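Local coordinates for protein telomere length regulator taz1 (Schizosaccharomyces pombe, PDB 4ZMI) that binds double-stranded telomeric DNA and regulates telomere length and function, and is represented here by its helical domain, at residues L65-F78 against E95-D109. Residues are numbered along the deposited sequence; the frame is centred on the assembly and turned at random.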
loop_
_atom_site.group_PDB
_atom_site.type_symbol
_atom_site.label_atom_id
_atom_site.label_comp_id
_atom_site.label_asym_id
_atom_site.label_seq_id
_atom_site.Cartn_x
_atom_site.Cartn_y
_atom_site.Cartn_z
ATOM N N LEU A 65 11.994 -10.477 0.942
ATOM C CA LEU A 65 10.705 -10.400 1.620
ATOM C C LEU A 65 9.607 -11.005 0.753
ATOM O O LEU A 65 8.873 -11.899 1.172
ATOM C CB LEU A 65 10.382 -8.937 1.909
ATOM C CG LEU A 65 9.143 -8.599 2.727
ATOM C CD1 LEU A 65 9.213 -9.243 4.084
ATOM C CD2 LEU A 65 9.059 -7.101 2.872
ATOM N N THR A 66 9.545 -10.525 -0.480
ATOM C CA THR A 66 8.527 -10.909 -1.445
ATOM C C THR A 66 8.602 -12.378 -1.852
ATOM O O THR A 66 7.592 -13.072 -1.864
ATOM C CB THR A 66 8.649 -10.020 -2.680
ATOM O OG1 THR A 66 8.043 -8.750 -2.400
ATOM C CG2 THR A 66 7.983 -10.653 -3.880
ATOM N N THR A 67 9.798 -12.844 -2.192
ATOM C CA THR A 67 9.984 -14.210 -2.670
ATOM C C THR A 67 9.938 -15.214 -1.535
ATOM O O THR A 67 9.262 -16.238 -1.627
ATOM C CB THR A 67 11.315 -14.376 -3.419
ATOM O OG1 THR A 67 11.302 -13.556 -4.596
ATOM C CG2 THR A 67 11.509 -15.835 -3.835
ATOM N N LYS A 68 10.659 -14.920 -0.460
ATOM C CA LYS A 68 10.741 -15.861 0.654
ATOM C C LYS A 68 9.396 -16.023 1.357
ATOM O O LYS A 68 8.992 -17.144 1.651
ATOM C CB LYS A 68 11.824 -15.450 1.658
ATOM C CG LYS A 68 11.955 -16.396 2.835
ATOM C CD LYS A 68 13.163 -16.065 3.687
ATOM C CE LYS A 68 13.324 -17.080 4.806
ATOM N NZ LYS A 68 14.603 -16.895 5.541
ATOM N N TYR A 69 8.697 -14.916 1.610
ATOM C CA TYR A 69 7.476 -14.980 2.404
ATOM C C TYR A 69 6.188 -15.033 1.596
ATOM O O TYR A 69 5.100 -14.983 2.160
ATOM C CB TYR A 69 7.451 -13.882 3.449
ATOM C CG TYR A 69 8.698 -13.920 4.283
ATOM C CD1 TYR A 69 9.677 -12.949 4.150
ATOM C CD2 TYR A 69 8.918 -14.957 5.174
ATOM C CE1 TYR A 69 10.827 -12.996 4.905
ATOM C CE2 TYR A 69 10.062 -15.010 5.931
ATOM C CZ TYR A 69 11.013 -14.029 5.791
ATOM O OH TYR A 69 12.159 -14.083 6.544
ATOM N N GLY A 70 6.319 -15.186 0.283
ATOM C CA GLY A 70 5.174 -15.503 -0.547
ATOM C C GLY A 70 4.271 -14.328 -0.894
ATOM O O GLY A 70 3.147 -14.527 -1.355
ATOM N N LEU A 71 4.755 -13.105 -0.676
ATOM C CA LEU A 71 3.934 -11.914 -0.916
ATOM C C LEU A 71 3.829 -11.603 -2.404
ATOM O O LEU A 71 4.575 -10.777 -2.921
ATOM C CB LEU A 71 4.504 -10.694 -0.182
ATOM C CG LEU A 71 4.651 -10.850 1.335
ATOM C CD1 LEU A 71 4.910 -9.482 1.960
ATOM C CD2 LEU A 71 3.426 -11.495 1.951
ATOM N N GLU A 72 2.869 -12.232 -3.059
ATOM C CA GLU A 72 2.684 -12.147 -4.501
ATOM C C GLU A 72 2.158 -10.775 -4.909
ATOM O O GLU A 72 2.413 -10.331 -6.027
ATOM C CB GLU A 72 1.661 -13.194 -4.933
ATOM C CG GLU A 72 1.462 -13.341 -6.453
ATOM C CD GLU A 72 0.241 -14.215 -6.816
ATOM O OE1 GLU A 72 -0.413 -14.773 -5.899
ATOM O OE2 GLU A 72 -0.074 -14.331 -8.024
ATOM N N PHE A 73 1.388 -10.146 -4.018
ATOM C CA PHE A 73 0.843 -8.803 -4.264
ATOM C C PHE A 73 1.631 -7.721 -3.531
ATOM O O PHE A 73 1.118 -6.641 -3.243
ATOM C CB PHE A 73 -0.676 -8.763 -4.004
ATOM C CG PHE A 73 -1.433 -9.560 -5.000
ATOM C CD1 PHE A 73 -1.619 -10.922 -4.818
ATOM C CD2 PHE A 73 -1.868 -8.987 -6.164
ATOM C CE1 PHE A 73 -2.255 -11.678 -5.768
ATOM C CE2 PHE A 73 -2.521 -9.740 -7.115
ATOM C CZ PHE A 73 -2.717 -11.085 -6.917
ATOM N N ARG A 74 2.869 -8.079 -3.187
ATOM C CA ARG A 74 3.935 -7.126 -2.869
ATOM C C ARG A 74 3.930 -6.616 -1.448
ATOM O O ARG A 74 4.855 -5.907 -1.040
ATOM C CB ARG A 74 3.910 -5.939 -3.839
ATOM C CG ARG A 74 4.043 -6.357 -5.284
ATOM C CD ARG A 74 3.335 -5.399 -6.242
ATOM N NE ARG A 74 4.314 -4.788 -7.122
ATOM C CZ ARG A 74 4.795 -3.570 -6.943
ATOM N NH1 ARG A 74 4.339 -2.844 -5.933
ATOM N NH2 ARG A 74 5.707 -3.079 -7.774
ATOM N N THR A 75 2.894 -6.962 -0.698
ATOM C CA THR A 75 2.754 -6.418 0.641
ATOM C C THR A 75 1.775 -7.297 1.423
ATOM O O THR A 75 1.337 -8.343 0.944
ATOM C CB THR A 75 2.221 -4.976 0.576
ATOM O OG1 THR A 75 2.139 -4.431 1.892
ATOM C CG2 THR A 75 0.841 -4.995 -0.008
ATOM N N ILE A 76 1.447 -6.857 2.625
ATOM C CA ILE A 76 0.635 -7.629 3.543
ATOM C C ILE A 76 -0.811 -7.182 3.492
ATOM O O ILE A 76 -1.090 -5.987 3.467
ATOM C CB ILE A 76 1.095 -7.386 4.973
ATOM C CG1 ILE A 76 2.552 -7.815 5.145
ATOM C CG2 ILE A 76 0.165 -8.095 5.944
ATOM C CD1 ILE A 76 2.778 -9.284 4.888
ATOM N N PHE A 77 -1.735 -8.134 3.513
ATOM C CA PHE A 77 -3.145 -7.805 3.449
ATOM C C PHE A 77 -3.907 -8.158 4.694
ATOM O O PHE A 77 -4.248 -9.327 4.927
ATOM C CB PHE A 77 -3.762 -8.443 2.220
ATOM C CG PHE A 77 -3.275 -7.829 0.963
ATOM C CD1 PHE A 77 -2.113 -8.275 0.371
ATOM C CD2 PHE A 77 -3.937 -6.731 0.419
ATOM C CE1 PHE A 77 -1.642 -7.687 -0.784
ATOM C CE2 PHE A 77 -3.490 -6.127 -0.731
ATOM C CZ PHE A 77 -2.323 -6.597 -1.344
ATOM N N PHE A 78 -4.195 -7.128 5.483
ATOM C CA PHE A 78 -4.883 -7.319 6.743
ATOM C C PHE A 78 -6.317 -7.781 6.544
ATOM O O PHE A 78 -6.845 -8.556 7.351
ATOM C CB PHE A 78 -4.776 -6.073 7.622
ATOM C CG PHE A 78 -3.382 -5.826 8.130
ATOM C CD1 PHE A 78 -2.559 -4.907 7.516
ATOM C CD2 PHE A 78 -2.884 -6.551 9.201
ATOM C CE1 PHE A 78 -1.272 -4.699 7.965
ATOM C CE2 PHE A 78 -1.604 -6.342 9.656
ATOM C CZ PHE A 78 -0.795 -5.416 9.042
ATOM N N GLU A 95 0.553 -8.442 14.909
ATOM C CA GLU A 95 0.070 -7.286 14.153
ATOM C C GLU A 95 1.085 -6.151 14.104
ATOM O O GLU A 95 1.336 -5.586 13.046
ATOM C CB GLU A 95 -1.270 -6.785 14.682
ATOM C CG GLU A 95 -1.937 -5.810 13.744
ATOM C CD GLU A 95 -3.158 -5.154 14.346
ATOM O OE1 GLU A 95 -4.225 -5.795 14.396
ATOM O OE2 GLU A 95 -3.051 -3.987 14.766
ATOM N N LYS A 96 1.685 -5.844 15.250
ATOM C CA LYS A 96 2.687 -4.779 15.350
ATOM C C LYS A 96 3.818 -4.906 14.317
ATOM O O LYS A 96 4.062 -3.973 13.564
ATOM C CB LYS A 96 3.258 -4.646 16.781
ATOM C CG LYS A 96 2.334 -5.113 17.928
ATOM C CD LYS A 96 2.406 -6.641 18.167
ATOM C CE LYS A 96 1.674 -7.066 19.442
ATOM N NZ LYS A 96 2.510 -6.934 20.674
ATOM N N PRO A 97 4.516 -6.052 14.262
ATOM C CA PRO A 97 5.583 -6.090 13.254
ATOM C C PRO A 97 5.064 -6.200 11.823
ATOM O O PRO A 97 5.799 -5.849 10.908
ATOM C CB PRO A 97 6.360 -7.358 13.621
ATOM C CG PRO A 97 5.353 -8.220 14.249
ATOM C CD PRO A 97 4.506 -7.284 15.066
ATOM N N LEU A 98 3.843 -6.691 11.625
ATOM C CA LEU A 98 3.289 -6.749 10.277
ATOM C C LEU A 98 3.132 -5.328 9.741
ATOM O O LEU A 98 3.488 -5.052 8.603
ATOM C CB LEU A 98 1.962 -7.507 10.242
ATOM C CG LEU A 98 2.113 -9.047 10.260
ATOM C CD1 LEU A 98 0.795 -9.729 10.531
ATOM C CD2 LEU A 98 2.720 -9.586 8.958
ATOM N N LYS A 99 2.629 -4.428 10.577
ATOM C CA LYS A 99 2.463 -3.022 10.189
ATOM C C LYS A 99 3.786 -2.416 9.761
ATOM O O LYS A 99 3.827 -1.620 8.830
ATOM C CB LYS A 99 1.904 -2.206 11.336
ATOM C CG LYS A 99 0.592 -2.714 11.868
ATOM C CD LYS A 99 -0.586 -2.072 11.171
ATOM C CE LYS A 99 -1.870 -2.524 11.843
ATOM N NZ LYS A 99 -3.069 -1.909 11.234
ATOM N N SER A 100 4.867 -2.804 10.431
ATOM C CA SER A 100 6.185 -2.305 10.072
ATOM C C SER A 100 6.598 -2.772 8.681
ATOM O O SER A 100 7.047 -1.969 7.869
ATOM C CB SER A 100 7.240 -2.721 11.102
ATOM O OG SER A 100 7.004 -2.100 12.356
ATOM N N ILE A 101 6.449 -4.063 8.406
ATOM C CA ILE A 101 6.814 -4.610 7.097
ATOM C C ILE A 101 6.020 -3.915 5.975
ATOM O O ILE A 101 6.565 -3.538 4.931
ATOM C CB ILE A 101 6.555 -6.138 7.042
ATOM C CG1 ILE A 101 7.378 -6.858 8.107
ATOM C CG2 ILE A 101 6.885 -6.694 5.670
ATOM C CD1 ILE A 101 6.636 -7.997 8.763
ATOM N N GLN A 102 4.729 -3.735 6.201
ATOM C CA GLN A 102 3.883 -3.096 5.205
ATOM C C GLN A 102 4.327 -1.635 4.946
ATOM O O GLN A 102 4.355 -1.180 3.799
ATOM C CB GLN A 102 2.431 -3.175 5.660
ATOM C CG GLN A 102 1.431 -2.517 4.746
ATOM C CD GLN A 102 0.071 -2.402 5.392
ATOM O OE1 GLN A 102 -0.108 -1.639 6.337
ATOM N NE2 GLN A 102 -0.893 -3.176 4.899
ATOM N N PHE A 103 4.685 -0.929 6.019
ATOM C CA PHE A 103 5.210 0.445 5.949
ATOM C C PHE A 103 6.356 0.496 4.958
ATOM O O PHE A 103 6.352 1.295 4.014
ATOM C CB PHE A 103 5.732 0.875 7.322
ATOM C CG PHE A 103 5.705 2.355 7.559
ATOM C CD1 PHE A 103 4.903 2.887 8.557
ATOM C CD2 PHE A 103 6.487 3.211 6.801
ATOM C CE1 PHE A 103 4.869 4.250 8.784
ATOM C CE2 PHE A 103 6.456 4.576 7.023
ATOM C CZ PHE A 103 5.643 5.097 8.017
ATOM N N PHE A 104 7.333 -0.382 5.173
ATOM C CA PHE A 104 8.481 -0.478 4.281
ATOM C C PHE A 104 8.045 -0.691 2.845
ATOM O O PHE A 104 8.551 -0.039 1.941
ATOM C CB PHE A 104 9.436 -1.601 4.700
ATOM C CG PHE A 104 10.508 -1.880 3.684
ATOM C CD1 PHE A 104 11.640 -1.091 3.624
ATOM C CD2 PHE A 104 10.363 -2.898 2.767
ATOM C CE1 PHE A 104 12.617 -1.330 2.684
ATOM C CE2 PHE A 104 11.331 -3.134 1.820
ATOM C CZ PHE A 104 12.459 -2.360 1.781
ATOM N N THR A 105 7.105 -1.610 2.638
ATOM C CA THR A 105 6.669 -1.919 1.285
ATOM C C THR A 105 5.937 -0.722 0.679
ATOM O O THR A 105 6.023 -0.482 -0.519
ATOM C CB THR A 105 5.825 -3.204 1.220
ATOM O OG1 THR A 105 4.664 -3.076 2.051
ATOM C CG2 THR A 105 6.656 -4.387 1.703
ATOM N N GLY A 106 5.231 0.033 1.513
ATOM C CA GLY A 106 4.636 1.281 1.075
ATOM C C GLY A 106 5.667 2.344 0.685
ATOM O O GLY A 106 5.643 2.825 -0.445
ATOM N N LEU A 107 6.573 2.677 1.613
ATOM C CA LEU A 107 7.567 3.755 1.449
ATOM C C LEU A 107 8.397 3.633 0.176
ATOM O O LEU A 107 8.525 4.589 -0.564
ATOM C CB LEU A 107 8.538 3.757 2.621
ATOM C CG LEU A 107 8.745 4.928 3.579
ATOM C CD1 LEU A 107 10.171 4.817 4.167
ATOM C CD2 LEU A 107 8.497 6.281 2.941
ATOM N N ILE A 108 8.967 2.461 -0.076
ATOM C CA ILE A 108 9.858 2.287 -1.229
ATOM C C ILE A 108 9.110 2.298 -2.556
ATOM O O ILE A 108 9.729 2.406 -3.619
ATOM C CB ILE A 108 10.658 0.959 -1.170
ATOM C CG1 ILE A 108 9.753 -0.251 -1.393
ATOM C CG2 ILE A 108 11.395 0.804 0.144
ATOM C CD1 ILE A 108 10.507 -1.549 -1.383
ATOM N N ASP A 109 7.789 2.127 -2.491
ATOM C CA ASP A 109 6.941 2.160 -3.677
ATOM C C ASP A 109 6.841 3.605 -4.169
ATOM O O ASP A 109 6.442 3.851 -5.306
ATOM C CB ASP A 109 5.547 1.577 -3.369
ATOM C CG ASP A 109 4.718 1.308 -4.623
ATOM O OD1 ASP A 109 5.297 0.949 -5.664
ATOM O OD2 ASP A 109 3.476 1.448 -4.563
#
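Phe78, the first residue of helix 78-83, is a knob in a hole of helix 95-107 formed by Glu95, Leu98, Lys99 and Gln102. Phe78 CZ lies 3.7 Å from Leu98 CB, and CE2 reaches Glu95 CG. Lys99 bends at chi2 (-91°), which carries its chain over one ring face. Its NZ stands 4.7 Å from the ring centroid, 9° off the normal, in a cation-pi contact. The same NZ is hydrogen-bonded to the carbonyl of Val231. Ile76 CG2 lies over the opposite face, near its rim. The Gln102 amide comes to the ring edge, NE2 3.4 Å from Phe78 CE1, while the same nitrogen donates to Ile76 O (3.2 Å). That bond is bent, 139° at the hydrogen, and NE2 is tilted out of the carbonyl plane. In this all-helical domain, assigned by sequence to the TRF family, the loop between helices 52-68 and 78-83 runs alongside helix 95-107. Further along helix 95-107, Thr105 OG1 accepts from Thr75 OG1 (2.9 Å). Thr105 OG1 in turn donates to Gln102 O (2.6 Å), a carbonyl that also accepts Gly106 N of the helix, so a two-step relay ties the buried loop hydroxyl to the helix backbone. Thr105 CG2 packs on Arg74 O and Leu65 CD2. A valine in place of Thr105 would probably leave the Thr75 hydroxyl without its acceptor and break the relay to Gln102 O. Leu65 closes the apolar side, its CD2 3.6 Å from Ile101 CG2 and its branches crossing that side chain obliquely, while Phe104, approached by the same methyl, stacks edge-to-face with Phe61 of helix 52-68. Ile76 CD1 meets Leu98 CD2 at the distance of a looser contact, 4.1 Å.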